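Local coordinates for protein transcriptional repressor of the blcABC operon (Agrobacterium tumefaciens, PDB 3MQ0) that probably binds DNA through a winged helix-turn-helix domain and represses transcription of the blcABC operon, its activity being regulated via oligomerization, at residues L55-K59 with S60-G64; S78-G81 with T82-G86. All blocks are in the same frame, centred on the assembly; numbering follows the deposited sequence.

Interaction 1: L55-K59 with S60-G64; sequences LDLPK and SSAHG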
ATOM      1  N   LEU B  55      20.757  18.581  -2.810  1.00 33.53           N
ATOM      2  CA  LEU B  55      21.903  17.682  -2.741  1.00 32.60           C
ATOM      3  C   LEU B  55      23.200  18.438  -2.473  1.00 37.60           C
ATOM      4  O   LEU B  55      23.443  19.504  -3.041  1.00 43.39           O
ATOM      5  CB  LEU B  55      22.036  16.873  -4.034  1.00 31.83           C
ATOM      6  CG  LEU B  55      20.985  15.792  -4.312  1.00 37.18           C
ATOM      7  CD1 LEU B  55      21.048  15.326  -5.767  1.00 37.58           C
ATOM      8  CD2 LEU B  55      21.180  14.618  -3.379  1.00 35.80           C
ATOM      9  N   ASP B  56      24.034  17.879  -1.607  1.00 32.33           N
ATOM     10  CA  ASP B  56      25.345  18.450  -1.335  1.00 32.16           C
ATOM     11  C   ASP B  56      26.395  18.014  -2.360  1.00 30.97           C
ATOM     12  O   ASP B  56      27.489  17.568  -1.984  1.00 31.52           O
ATOM     13  CB  ASP B  56      25.797  18.059   0.073  1.00 35.94           C
ATOM     14  CG  ASP B  56      25.933  16.551   0.247  1.00 41.97           C
ATOM     15  OD1 ASP B  56      25.295  15.787  -0.517  1.00 35.52           O
ATOM     16  OD2 ASP B  56      26.690  16.136   1.152  1.00 37.97           O
ATOM     17  N   LEU B  57      26.066  18.141  -3.645  1.00 32.51           N
ATOM     18  CA  LEU B  57      26.957  17.725  -4.730  1.00 30.50           C
ATOM     19  C   LEU B  57      27.083  18.806  -5.793  1.00 29.44           C
ATOM     20  O   LEU B  57      26.136  19.556  -6.029  1.00 27.97           O
ATOM     21  CB  LEU B  57      26.399  16.473  -5.414  1.00 30.29           C
ATOM     22  CG  LEU B  57      26.033  15.267  -4.552  1.00 23.84           C
ATOM     23  CD1 LEU B  57      25.263  14.265  -5.391  1.00 26.21           C
ATOM     24  CD2 LEU B  57      27.267  14.646  -3.963  1.00 32.49           C
ATOM     25  N   PRO B  58      28.241  18.866  -6.469  1.00 27.55           N
ATOM     26  CA  PRO B  58      28.345  19.758  -7.623  1.00 34.82           C
ATOM     27  C   PRO B  58      27.183  19.447  -8.551  1.00 29.48           C
ATOM     28  O   PRO B  58      26.703  18.318  -8.552  1.00 24.87           O
ATOM     29  CB  PRO B  58      29.653  19.324  -8.289  1.00 38.64           C
ATOM     30  CG  PRO B  58      30.419  18.615  -7.234  1.00 34.80           C
ATOM     31  CD  PRO B  58      29.421  17.995  -6.321  1.00 25.90           C
ATOM     32  N   LYS B  59      26.746  20.429  -9.328  1.00 31.99           N
ATOM     33  CA  LYS B  59      25.614  20.256 -10.233  1.00 26.81           C
ATOM     34  C   LYS B  59      25.754  19.070 -11.174  1.00 26.91           C
ATOM     35  O   LYS B  59      24.808  18.324 -11.363  1.00 23.23           O
ATOM     36  CB  LYS B  59      25.361  21.535 -11.036  1.00 31.41           C
ATOM     37  CG  LYS B  59      24.771  22.651 -10.206  1.00 47.37           C
ATOM     38  CD  LYS B  59      24.441  23.865 -11.052  1.00 58.08           C
ATOM     39  CE  LYS B  59      24.008  25.027 -10.175  1.00 64.75           C
ATOM     40  NZ  LYS B  59      22.918  24.616  -9.239  1.00 69.13           N
ATOM     41  N   SER B  60      26.930  18.890 -11.761  1.00 31.35           N
ATOM     42  CA  SER B  60      27.107  17.813 -12.736  1.00 34.02           C
ATOM     43  C   SER B  60      26.960  16.434 -12.105  1.00 26.86           C
ATOM     44  O   SER B  60      26.447  15.500 -12.726  1.00 25.96           O
ATOM     45  CB  SER B  60      28.449  17.943 -13.471  1.00 45.50           C
ATOM     46  OG  SER B  60      29.526  18.086 -12.560  1.00 50.53           O
ATOM     47  N   SER B  61      27.419  16.303 -10.867  1.00 22.31           N
ATOM     48  CA  SER B  61      27.327  15.042 -10.157  1.00 25.91           C
ATOM     49  C   SER B  61      25.891  14.770  -9.727  1.00 23.83           C
ATOM     50  O   SER B  61      25.413  13.638  -9.776  1.00 20.38           O
ATOM     51  CB  SER B  61      28.274  15.048  -8.954  1.00 29.02           C
ATOM     52  OG  SER B  61      28.082  13.897  -8.163  1.00 36.19           O
ATOM     53  N   ALA B  62      25.189  15.819  -9.316  1.00 26.35           N
ATOM     54  CA  ALA B  62      23.804  15.655  -8.924  1.00 22.75           C
ATOM     55  C   ALA B  62      22.988  15.193 -10.131  1.00 19.05           C
ATOM     56  O   ALA B  62      22.235  14.233 -10.035  1.00 17.72           O
ATOM     57  CB  ALA B  62      23.249  16.955  -8.326  1.00 17.94           C
ATOM     58  N   HIS B  63      23.146  15.861 -11.266  1.00 20.45           N
ATOM     59  CA  HIS B  63      22.430  15.457 -12.473  1.00 19.28           C
ATOM     60  C   HIS B  63      22.773  14.034 -12.904  1.00 20.70           C
ATOM     61  O   HIS B  63      21.904  13.284 -13.332  1.00 16.78           O
ATOM     62  CB  HIS B  63      22.695  16.428 -13.621  1.00 20.98           C
ATOM     63  CG  HIS B  63      22.115  17.795 -13.395  1.00 32.91           C
ATOM     64  ND1 HIS B  63      22.161  18.790 -14.346  1.00 47.43           N
ATOM     65  CD2 HIS B  63      21.479  18.326 -12.325  1.00 37.44           C
ATOM     66  CE1 HIS B  63      21.575  19.876 -13.872  1.00 45.60           C
ATOM     67  NE2 HIS B  63      21.150  19.620 -12.648  1.00 36.66           N
ATOM     68  N   GLY B  64      24.041  13.670 -12.801  1.00 15.43           N
ATOM     69  CA  GLY B  64      24.463  12.321 -13.152  1.00 13.45           C
ATOM     70  C   GLY B  64      23.836  11.284 -12.238  1.00 12.51           C
ATOM     71  O   GLY B  64      23.430  10.225 -12.681  1.00 16.06           O
TER
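Leu55 and Leu57 both reach across to Ala62, whose methyl group they meet from the loop that leads into helix 59-71. Leu55 touches it with the end of one branch, CD1 lying 3.7 Å from Ala62 CB. In Leu57, CG stands beside the backbone N and anti to the carbonyl carbon (chi1 -52°), and this places CD1 alongside the helix start, 4.0 Å from Ser61 OG and 4.1 Å from Ala62 CA. Pro58 occupies the N-cap position; its ring carbon CD lies 4.1 Å from Ser61 CB, while its carbonyl opens the helical bonding. Ala62 N donates to Pro58 O at 3.0 Å, and Ser61 N adds a weak bond to the same oxygen. One residue on, His63 N donates to Lys59 O at 3.0 Å. The same oxygen sits 3.3 Å above one face of the His63 imidazole, offset toward its rim. Here the loop between helices 48-52 and 59-71 of the helix-turn-helix domain joins the second of them, the probable recognition helix. Leu55 also packs on Ile35 of helix 27-41, and Ile22 of the second subunit packs on Leu57 and Ser61. Apolar contacts thus pack the loop against the first helical turn, whereas polarity is confined largely to backbone bonds, in which Pro58 O takes Ala62 N and, weakly, Ser61 N.

Interaction 2: S78-G81 with T82-G86; sequences SADG and TLRIG
Asp80 and Thr82 both place their polar branch between the backbone N and the carbonyl carbon (chi1 62° and 54°), turning carboxylate and hydroxyl toward each other at the tip of a beta hairpin. The hairpin joins strands 75-77 and 82-85 through a type I turn from Ser78 to Gly81 with a G1 bulge, and corresponds to the wing of a winged helix-turn-helix domain. Asp80 OD1 accepts twice: Thr82 OG1 donates from the syn side at 2.7 Å, and Thr82 N approaches from above the carboxylate plane at 3.1 Å. Gly81, the G1 residue of the bulge, has a positive phi of 85°, a conformation that suits glycine. Ser78 N bonds to Thr82 O at 2.8 Å, closing the hairpin. Thr82 OG1 also receives Arg84 NH2 at 3.2 Å, with the hydroxyl tilted from the guanidinium plane. The hydroxyl therefore relays between carboxylate and guanidinium, which probably attract each other although Asp80 OD1 and Arg84 NH2 stay 4.5 Å apart, beyond a salt bridge. Leu83 packs on Leu66 and Thr70 of helix 59-71. The second subunit reaches the turn as well, its Asp108 accepting a hydrogen bond from Ala79 N. Over the guanidinium itself lies Ser78 OG, 3.1 Å above the plane and centred on one face of Arg84.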
ATOM      1  N   SER B  78       9.372  12.195 -16.568  1.00 19.35           N
ATOM      2  CA  SER B  78       8.274  12.601 -17.454  1.00 24.46           C
ATOM      3  C   SER B  78       8.773  13.415 -18.647  1.00 26.16           C
ATOM      4  O   SER B  78       9.927  13.840 -18.689  1.00 27.26           O
ATOM      5  CB  SER B  78       7.212  13.392 -16.677  1.00 32.41           C
ATOM      6  OG  SER B  78       6.589  12.581 -15.691  1.00 35.76           O
ATOM      7  N   ALA B  79       7.897  13.643 -19.623  1.00 28.81           N
ATOM      8  CA  ALA B  79       8.298  14.363 -20.832  1.00 31.09           C
ATOM      9  C   ALA B  79       8.877  15.735 -20.506  1.00 33.10           C
ATOM     10  O   ALA B  79       9.805  16.199 -21.168  1.00 35.47           O
ATOM     11  CB  ALA B  79       7.113  14.503 -21.794  1.00 29.17           C
ATOM     12  N   ASP B  80       8.315  16.385 -19.492  1.00 32.81           N
ATOM     13  CA  ASP B  80       8.711  17.749 -19.150  1.00 29.75           C
ATOM     14  C   ASP B  80       9.916  17.768 -18.211  1.00 31.14           C
ATOM     15  O   ASP B  80      10.290  18.813 -17.689  1.00 35.29           O
ATOM     16  CB  ASP B  80       7.530  18.508 -18.539  1.00 35.79           C
ATOM     17  CG  ASP B  80       7.038  17.891 -17.237  1.00 50.75           C
ATOM     18  OD1 ASP B  80       7.567  16.833 -16.820  1.00 49.37           O
ATOM     19  OD2 ASP B  80       6.104  18.463 -16.632  1.00 57.47           O
ATOM     20  N   GLY B  81      10.512  16.600 -17.998  1.00 24.14           N
ATOM     21  CA  GLY B  81      11.720  16.490 -17.197  1.00 28.84           C
ATOM     22  C   GLY B  81      11.507  16.381 -15.698  1.00 27.35           C
ATOM     23  O   GLY B  81      12.474  16.359 -14.921  1.00 27.72           O
ATOM     24  N   THR B  82      10.255  16.305 -15.266  1.00 22.27           N
ATOM     25  CA  THR B  82      10.004  16.101 -13.849  1.00 22.33           C
ATOM     26  C   THR B  82      10.236  14.645 -13.489  1.00 19.76           C
ATOM     27  O   THR B  82      10.131  13.754 -14.319  1.00 20.96           O
ATOM     28  CB  THR B  82       8.594  16.559 -13.417  1.00 30.47           C
ATOM     29  OG1 THR B  82       7.606  15.932 -14.239  1.00 36.71           O
ATOM     30  CG2 THR B  82       8.471  18.068 -13.540  1.00 26.35           C
ATOM     31  N   LEU B  83      10.585  14.404 -12.242  1.00 20.13           N
ATOM     32  CA  LEU B  83      10.949  13.072 -11.827  1.00 23.85           C
ATOM     33  C   LEU B  83       9.901  12.583 -10.843  1.00 23.25           C
ATOM     34  O   LEU B  83       9.367  13.358 -10.053  1.00 29.36           O
ATOM     35  CB  LEU B  83      12.342  13.094 -11.207  1.00 21.95           C
ATOM     36  CG  LEU B  83      13.444  13.429 -12.211  1.00 27.74           C
ATOM     37  CD1 LEU B  83      14.728  13.813 -11.513  1.00 30.11           C
ATOM     38  CD2 LEU B  83      13.673  12.250 -13.151  1.00 25.40           C
ATOM     39  N   ARG B  84       9.577  11.302 -10.919  1.00 16.34           N
ATOM     40  CA  ARG B  84       8.618  10.730  -9.991  1.00 20.36           C
ATOM     41  C   ARG B  84       9.139   9.380  -9.550  1.00 16.86           C
ATOM     42  O   ARG B  84      10.037   8.829 -10.174  1.00 17.61           O
ATOM     43  CB  ARG B  84       7.243  10.605 -10.661  1.00 25.42           C
ATOM     44  CG  ARG B  84       6.748  11.960 -11.134  1.00 36.42           C
ATOM     45  CD  ARG B  84       5.611  11.949 -12.149  1.00 54.62           C
ATOM     46  NE  ARG B  84       5.539  13.262 -12.804  1.00 60.98           N
ATOM     47  CZ  ARG B  84       4.525  13.692 -13.551  1.00 66.01           C
ATOM     48  NH1 ARG B  84       3.460  12.923 -13.747  1.00 67.68           N
ATOM     49  NH2 ARG B  84       4.575  14.902 -14.099  1.00 62.77           N
ATOM     50  N   ILE B  85       8.589   8.854  -8.462  1.00 15.66           N
ATOM     51  CA  ILE B  85       8.965   7.516  -8.038  1.00 12.83           C
ATOM     52  C   ILE B  85       8.644   6.500  -9.135  1.00 12.59           C
ATOM     53  O   ILE B  85       7.549   6.525  -9.708  1.00 18.94           O
ATOM     54  CB  ILE B  85       8.210   7.108  -6.760  1.00 18.77           C
ATOM     55  CG1 ILE B  85       8.490   8.108  -5.628  1.00 19.65           C
ATOM     56  CG2 ILE B  85       8.588   5.685  -6.348  1.00 15.67           C
ATOM     57  CD1 ILE B  85       9.934   8.122  -5.158  1.00 21.33           C
ATOM     58  N   GLY B  86       9.580   5.591  -9.397  1.00 16.33           N
ATOM     59  CA  GLY B  86       9.369   4.511 -10.345  1.00 19.62           C
ATOM     60  C   GLY B  86       8.496   3.433  -9.729  1.00 17.07           C
ATOM     61  O   GLY B  86       8.511   3.250  -8.518  1.00 19.87           O
TER

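Overall arrangement
Interactions 1 and 2 follow one another along the chain and belong to the same N-terminal DNA-binding region, their centres 18 Å apart and their nearest atoms about 7 Å apart without touching. Helix 59-71 links them: interaction 1 holds its N-terminal start, while its later residues Leu66 and Thr70 receive Leu83 of interaction 2. The centres of both lie far from the centre of the chain, about 38 and 34 Å respectively. Both meet the second subunit, 55-64 through Ile22 of that subunit and 78-86 through Asp108 and, by a weak hydrogen bond, Ser104 of that subunit. A probable recognition helix and its wing therefore each touch the partner chain of the two-chain assembly.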